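Local coordinates for apical membrane antigen 1-like protein, soluble form (Toxoplasma gondii, PDB 3ZLE) that may take part in host cell invasion by the parasite, as a sporozoite paralogue of the apicomplexan AMA1 family, at residues A222-C236 with Q322-Y336. Sequence-based numbering, arbitrary orientation.
Sequences AVKDALFGKWEDGQC and QVPDCFAPITGAVAY
Asp-225 OD1 takes the N-H of Gly-332 at 2.9 Å, met from above the carboxylate plane, and a hydrogen bond from a water that also reaches, weakly, Ala-333 O. In what is probably the second PAN-like domain of the AMA1 ectodomain, the carboxylate thus clasps the type II turn from Ile-330 to Ala-333, where both segments turn a corner between two sets of antiparallel pairs. On one side Val-223 and Ala-335 exchange backbone bonds; on the other, strand 226-232 lies between strands 326-330 and 235-238 in an antiparallel sheet. A classic beta bulge, Asp-325 and Cys-326 opposite Gly-229, ends this pairing. There the Asp-325 carboxylate, its CG between backbone N and carbonyl carbon (chi1 61°), turns back so that the syn lone pair of OD1 receives Trp-231 N at 2.8 Å, while a water links OD2 to Trp-231 O.

Phe-228 and Phe-327 share one face of the sheet, their rings side by side with planes inclined at 37°, and Phe-22 and Trp-303 extend the aromatic cluster. Ala-335 CB sits over one face of the Phe-228 ring, 3.6 Å from the centroid in a CH-pi contact, and Pro-324 CG lies 3.6 Å from Phe-228 CD1. On the other sheet face Leu-227 CD2 packs on Ala-333 CB at 3.5 Å, and the disulfide joins Cys-326 SG to Cys-236 SG, spanning the outer strands across Gly-229 with chi3 88°.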
loop_
_atom_site.group_PDB
_atom_site.type_symbol
_atom_site.label_atom_id
_atom_site.label_comp_id
_atom_site.label_asym_id
_atom_site.label_seq_id
_atom_site.Cartn_x
_atom_site.Cartn_y
_atom_site.Cartn_z
ATOM N N ALA A 222 -6.823 2.797 -8.575
ATOM C CA ALA A 222 -7.705 1.742 -9.093
ATOM C C ALA A 222 -7.871 1.965 -10.570
ATOM O O ALA A 222 -7.651 3.051 -11.055
ATOM C CB ALA A 222 -9.061 1.812 -8.390
ATOM N N VAL A 223 -8.135 0.900 -11.327
ATOM C CA VAL A 223 -8.283 1.088 -12.729
ATOM C C VAL A 223 -9.768 0.853 -13.050
ATOM O O VAL A 223 -10.309 -0.194 -12.725
ATOM C CB VAL A 223 -7.369 0.135 -13.526
ATOM C CG1 VAL A 223 -7.549 0.378 -15.009
ATOM C CG2 VAL A 223 -5.914 0.343 -13.125
ATOM N N LYS A 224 -10.433 1.857 -13.611
ATOM C CA LYS A 224 -11.872 1.736 -13.873
ATOM C C LYS A 224 -12.177 1.076 -15.199
ATOM O O LYS A 224 -11.385 1.158 -16.172
ATOM C CB LYS A 224 -12.643 3.075 -13.660
ATOM C CG LYS A 224 -12.644 4.061 -14.808
ATOM C CD LYS A 224 -13.233 5.444 -14.402
ATOM C CE LYS A 224 -12.461 6.586 -15.085
ATOM N NZ LYS A 224 -13.011 7.985 -14.911
ATOM N N ASP A 225 -13.224 0.285 -15.183
ATOM C CA ASP A 225 -13.679 -0.471 -16.353
ATOM C C ASP A 225 -12.653 -1.371 -16.927
ATOM O O ASP A 225 -12.526 -1.460 -18.143
ATOM C CB ASP A 225 -14.244 0.459 -17.422
ATOM C CG ASP A 225 -15.326 1.376 -16.880
ATOM O OD1 ASP A 225 -15.950 1.024 -15.832
ATOM O OD2 ASP A 225 -15.423 2.511 -17.382
ATOM N N ALA A 226 -11.959 -2.115 -16.063
ATOM C CA ALA A 226 -10.950 -3.072 -16.535
ATOM C C ALA A 226 -10.668 -4.053 -15.451
ATOM O O ALA A 226 -10.926 -3.770 -14.283
ATOM C CB ALA A 226 -9.665 -2.349 -16.929
ATOM N N LEU A 227 -10.267 -5.271 -15.843
ATOM C CA LEU A 227 -9.846 -6.241 -14.884
ATOM C C LEU A 227 -8.401 -6.655 -15.158
ATOM O O LEU A 227 -7.973 -6.738 -16.334
ATOM C CB LEU A 227 -10.744 -7.473 -14.986
ATOM C CG LEU A 227 -12.194 -7.306 -14.567
ATOM C CD1 LEU A 227 -12.899 -8.629 -14.799
ATOM C CD2 LEU A 227 -12.309 -6.910 -13.088
ATOM N N PHE A 228 -7.660 -6.957 -14.090
ATOM C CA PHE A 228 -6.380 -7.604 -14.234
ATOM C C PHE A 228 -6.590 -8.960 -14.896
ATOM O O PHE A 228 -7.510 -9.699 -14.527
ATOM C CB PHE A 228 -5.687 -7.784 -12.876
ATOM C CG PHE A 228 -5.329 -6.476 -12.188
ATOM C CD1 PHE A 228 -4.399 -5.631 -12.734
ATOM C CD2 PHE A 228 -5.853 -6.173 -10.956
ATOM C CE1 PHE A 228 -4.043 -4.481 -12.096
ATOM C CE2 PHE A 228 -5.510 -5.002 -10.295
ATOM C CZ PHE A 228 -4.576 -4.173 -10.853
ATOM N N GLY A 229 -5.777 -9.259 -15.916
ATOM C CA GLY A 229 -5.730 -10.621 -16.488
ATOM C C GLY A 229 -4.344 -11.188 -16.786
ATOM O O GLY A 229 -3.332 -10.683 -16.301
ATOM N N LYS A 230 -4.346 -12.341 -17.462
ATOM C CA LYS A 230 -3.167 -13.021 -17.938
ATOM C C LYS A 230 -3.346 -13.288 -19.413
ATOM O O LYS A 230 -4.324 -13.906 -19.808
ATOM C CB LYS A 230 -3.007 -14.367 -17.224
ATOM C CG LYS A 230 -1.578 -14.890 -17.198
ATOM C CD LYS A 230 -0.674 -13.955 -16.369
ATOM C CE LYS A 230 0.663 -14.603 -16.008
ATOM N NZ LYS A 230 0.618 -15.237 -14.657
ATOM N N TRP A 231 -2.383 -12.878 -20.226
ATOM C CA TRP A 231 -2.459 -13.090 -21.650
ATOM C C TRP A 231 -2.219 -14.565 -21.985
ATOM O O TRP A 231 -1.183 -15.124 -21.614
ATOM C CB TRP A 231 -1.406 -12.230 -22.368
ATOM C CG TRP A 231 -1.595 -12.194 -23.823
ATOM C CD1 TRP A 231 -0.952 -12.963 -24.764
ATOM C CD2 TRP A 231 -2.575 -11.420 -24.534
ATOM N NE1 TRP A 231 -1.404 -12.639 -26.016
ATOM C CE2 TRP A 231 -2.420 -11.714 -25.905
ATOM C CE3 TRP A 231 -3.522 -10.451 -24.144
ATOM C CZ2 TRP A 231 -3.163 -11.061 -26.907
ATOM C CZ3 TRP A 231 -4.271 -9.811 -25.128
ATOM C CH2 TRP A 231 -4.093 -10.135 -26.509
ATOM N N GLU A 232 -3.186 -15.168 -22.687
ATOM C CA GLU A 232 -3.175 -16.578 -23.090
ATOM C C GLU A 232 -4.085 -16.733 -24.303
ATOM O O GLU A 232 -5.253 -16.335 -24.271
ATOM C CB GLU A 232 -3.757 -17.478 -21.991
ATOM C CG GLU A 232 -3.093 -17.405 -20.632
ATOM C CD GLU A 232 -3.991 -17.972 -19.543
ATOM O OE1 GLU A 232 -4.941 -18.703 -19.897
ATOM O OE2 GLU A 232 -3.787 -17.640 -18.351
ATOM N N ASP A 233 -3.575 -17.365 -25.349
ATOM C CA ASP A 233 -4.407 -17.713 -26.489
ATOM C C ASP A 233 -4.951 -16.477 -27.180
ATOM O O ASP A 233 -6.122 -16.430 -27.549
ATOM C CB ASP A 233 -5.565 -18.597 -26.052
ATOM C CG ASP A 233 -5.140 -20.015 -25.788
ATOM O OD1 ASP A 233 -4.439 -20.596 -26.647
ATOM O OD2 ASP A 233 -5.500 -20.547 -24.715
ATOM N N GLY A 234 -4.107 -15.468 -27.334
ATOM C CA GLY A 234 -4.485 -14.260 -28.072
ATOM C C GLY A 234 -5.598 -13.405 -27.475
ATOM O O GLY A 234 -6.164 -12.570 -28.179
ATOM N N GLN A 235 -5.705 -13.417 -26.148
ATOM C CA GLN A 235 -6.850 -12.857 -25.409
ATOM C C GLN A 235 -6.273 -12.578 -24.016
ATOM O O GLN A 235 -5.379 -13.313 -23.583
ATOM C CB GLN A 235 -7.959 -13.927 -25.353
ATOM C CG GLN A 235 -8.718 -14.035 -24.067
ATOM C CD GLN A 235 -9.822 -15.078 -24.143
ATOM O OE1 GLN A 235 -9.750 -16.036 -24.910
ATOM N NE2 GLN A 235 -10.845 -14.880 -23.366
ATOM N N CYS A 236 -6.629 -11.441 -23.403
ATOM C CA CYS A 236 -6.556 -11.288 -21.940
ATOM C C CYS A 236 -7.621 -12.075 -21.185
ATOM O O CYS A 236 -8.797 -11.763 -21.260
ATOM C CB CYS A 236 -6.690 -9.811 -21.528
ATOM S SG CYS A 236 -6.078 -9.504 -19.828
ATOM N N GLN A 322 -1.086 -13.543 -8.498
ATOM C CA GLN A 322 -0.171 -13.518 -9.644
ATOM C C GLN A 322 0.046 -12.109 -10.191
ATOM O O GLN A 322 -0.876 -11.313 -10.274
ATOM C CB GLN A 322 -0.709 -14.392 -10.756
ATOM C CG GLN A 322 -0.922 -15.836 -10.348
ATOM C CD GLN A 322 -0.072 -16.783 -11.164
ATOM O OE1 GLN A 322 -0.058 -16.717 -12.399
ATOM N NE2 GLN A 322 0.675 -17.644 -10.482
ATOM N N VAL A 323 1.253 -11.843 -10.663
ATOM C CA VAL A 323 1.495 -10.634 -11.358
ATOM C C VAL A 323 0.727 -10.679 -12.668
ATOM O O VAL A 323 0.990 -11.552 -13.518
ATOM C CB VAL A 323 2.983 -10.418 -11.633
ATOM C CG1 VAL A 323 3.167 -9.216 -12.569
ATOM C CG2 VAL A 323 3.734 -10.194 -10.322
ATOM N N PRO A 324 -0.139 -9.669 -12.895
ATOM C CA PRO A 324 -0.974 -9.675 -14.083
ATOM C C PRO A 324 -0.207 -9.007 -15.208
ATOM O O PRO A 324 0.695 -8.224 -14.935
ATOM C CB PRO A 324 -2.194 -8.831 -13.658
ATOM C CG PRO A 324 -1.673 -7.917 -12.622
ATOM C CD PRO A 324 -0.465 -8.567 -11.983
ATOM N N ASP A 325 -0.526 -9.338 -16.456
ATOM C CA ASP A 325 0.219 -8.785 -17.592
ATOM C C ASP A 325 -0.706 -8.265 -18.691
ATOM O O ASP A 325 -0.277 -7.910 -19.756
ATOM C CB ASP A 325 1.208 -9.839 -18.158
ATOM C CG ASP A 325 0.510 -11.089 -18.665
ATOM O OD1 ASP A 325 -0.731 -11.064 -18.822
ATOM O OD2 ASP A 325 1.214 -12.083 -19.020
ATOM N N CYS A 326 -1.986 -8.168 -18.406
ATOM C CA CYS A 326 -2.858 -7.426 -19.305
ATOM C C CYS A 326 -4.088 -6.994 -18.548
ATOM O O CYS A 326 -4.286 -7.357 -17.351
ATOM C CB CYS A 326 -3.257 -8.293 -20.518
ATOM S SG CYS A 326 -3.976 -9.870 -20.010
ATOM N N PHE A 327 -4.867 -6.142 -19.211
ATOM C CA PHE A 327 -6.155 -5.720 -18.737
ATOM C C PHE A 327 -7.208 -6.159 -19.713
ATOM O O PHE A 327 -7.068 -5.952 -20.931
ATOM C CB PHE A 327 -6.196 -4.202 -18.647
ATOM C CG PHE A 327 -5.578 -3.676 -17.420
ATOM C CD1 PHE A 327 -6.260 -3.741 -16.211
ATOM C CD2 PHE A 327 -4.253 -3.236 -17.427
ATOM C CE1 PHE A 327 -5.674 -3.264 -15.058
ATOM C CE2 PHE A 327 -3.663 -2.760 -16.269
ATOM C CZ PHE A 327 -4.363 -2.764 -15.102
ATOM N N ALA A 328 -8.299 -6.698 -19.184
ATOM C CA ALA A 328 -9.490 -6.927 -19.997
ATOM C C ALA A 328 -10.470 -5.743 -19.838
ATOM O O ALA A 328 -11.036 -5.566 -18.757
ATOM C CB ALA A 328 -10.177 -8.227 -19.519
ATOM N N PRO A 329 -10.668 -4.931 -20.877
ATOM C CA PRO A 329 -11.603 -3.795 -20.599
ATOM C C PRO A 329 -13.048 -4.295 -20.490
ATOM O O PRO A 329 -13.541 -4.979 -21.398
ATOM C CB PRO A 329 -11.435 -2.866 -21.832
ATOM C CG PRO A 329 -10.955 -3.783 -22.918
ATOM C CD PRO A 329 -10.150 -4.903 -22.273
ATOM N N ILE A 330 -13.660 -4.048 -19.342
ATOM C CA ILE A 330 -14.991 -4.531 -19.014
ATOM C C ILE A 330 -15.684 -3.374 -18.318
ATOM O O ILE A 330 -15.251 -2.963 -17.285
ATOM C CB ILE A 330 -14.944 -5.646 -17.949
ATOM C CG1 ILE A 330 -13.931 -6.737 -18.323
ATOM C CG2 ILE A 330 -16.353 -6.184 -17.686
ATOM C CD1 ILE A 330 -14.573 -8.035 -18.747
ATOM N N THR A 331 -16.806 -2.924 -18.857
ATOM C CA THR A 331 -17.510 -1.750 -18.353
ATOM C C THR A 331 -18.082 -2.013 -16.979
ATOM O O THR A 331 -18.589 -3.090 -16.706
ATOM C CB THR A 331 -18.649 -1.408 -19.311
ATOM O OG1 THR A 331 -18.118 -1.149 -20.613
ATOM C CG2 THR A 331 -19.449 -0.232 -18.832
ATOM N N GLY A 332 -17.876 -1.091 -16.063
ATOM C CA GLY A 332 -18.338 -1.320 -14.702
ATOM C C GLY A 332 -17.438 -2.096 -13.762
ATOM O O GLY A 332 -17.647 -2.023 -12.589
ATOM N N ALA A 333 -16.423 -2.824 -14.266
ATOM C CA ALA A 333 -15.469 -3.533 -13.353
ATOM C C ALA A 333 -14.398 -2.576 -12.786
ATOM O O ALA A 333 -14.123 -1.538 -13.384
ATOM C CB ALA A 333 -14.776 -4.685 -14.093
ATOM N N VAL A 334 -13.773 -2.939 -11.664
ATOM C CA VAL A 334 -12.625 -2.133 -11.128
ATOM C C VAL A 334 -11.438 -3.013 -10.706
ATOM O O VAL A 334 -11.615 -4.112 -10.161
ATOM C CB VAL A 334 -13.049 -1.223 -9.963
ATOM C CG1 VAL A 334 -11.900 -0.256 -9.581
ATOM C CG2 VAL A 334 -14.292 -0.406 -10.343
ATOM N N ALA A 335 -10.220 -2.569 -11.012
ATOM C CA ALA A 335 -9.039 -3.321 -10.586
ATOM C C ALA A 335 -8.286 -2.594 -9.508
ATOM O O ALA A 335 -7.844 -1.446 -9.701
ATOM C CB ALA A 335 -8.146 -3.649 -11.747
ATOM N N TYR A 336 -8.159 -3.248 -8.360
ATOM C CA TYR A 336 -7.613 -2.618 -7.169
ATOM C C TYR A 336 -6.256 -3.271 -6.782
ATOM O O TYR A 336 -6.035 -4.483 -7.026
ATOM C CB TYR A 336 -8.607 -2.850 -6.015
ATOM C CG TYR A 336 -9.850 -2.003 -6.095
ATOM C CD1 TYR A 336 -9.770 -0.617 -5.940
ATOM C CD2 TYR A 336 -11.111 -2.578 -6.301
ATOM C CE1 TYR A 336 -10.870 0.164 -5.907
ATOM C CE2 TYR A 336 -12.269 -1.784 -6.290
ATOM C CZ TYR A 336 -12.130 -0.411 -6.081
ATOM O OH TYR A 336 -13.219 0.420 -6.117
HETATM O O HOH W 1 -15.992 1.230 -12.955
HETATM O O HOH W 2 0.969 -14.465 -20.096
#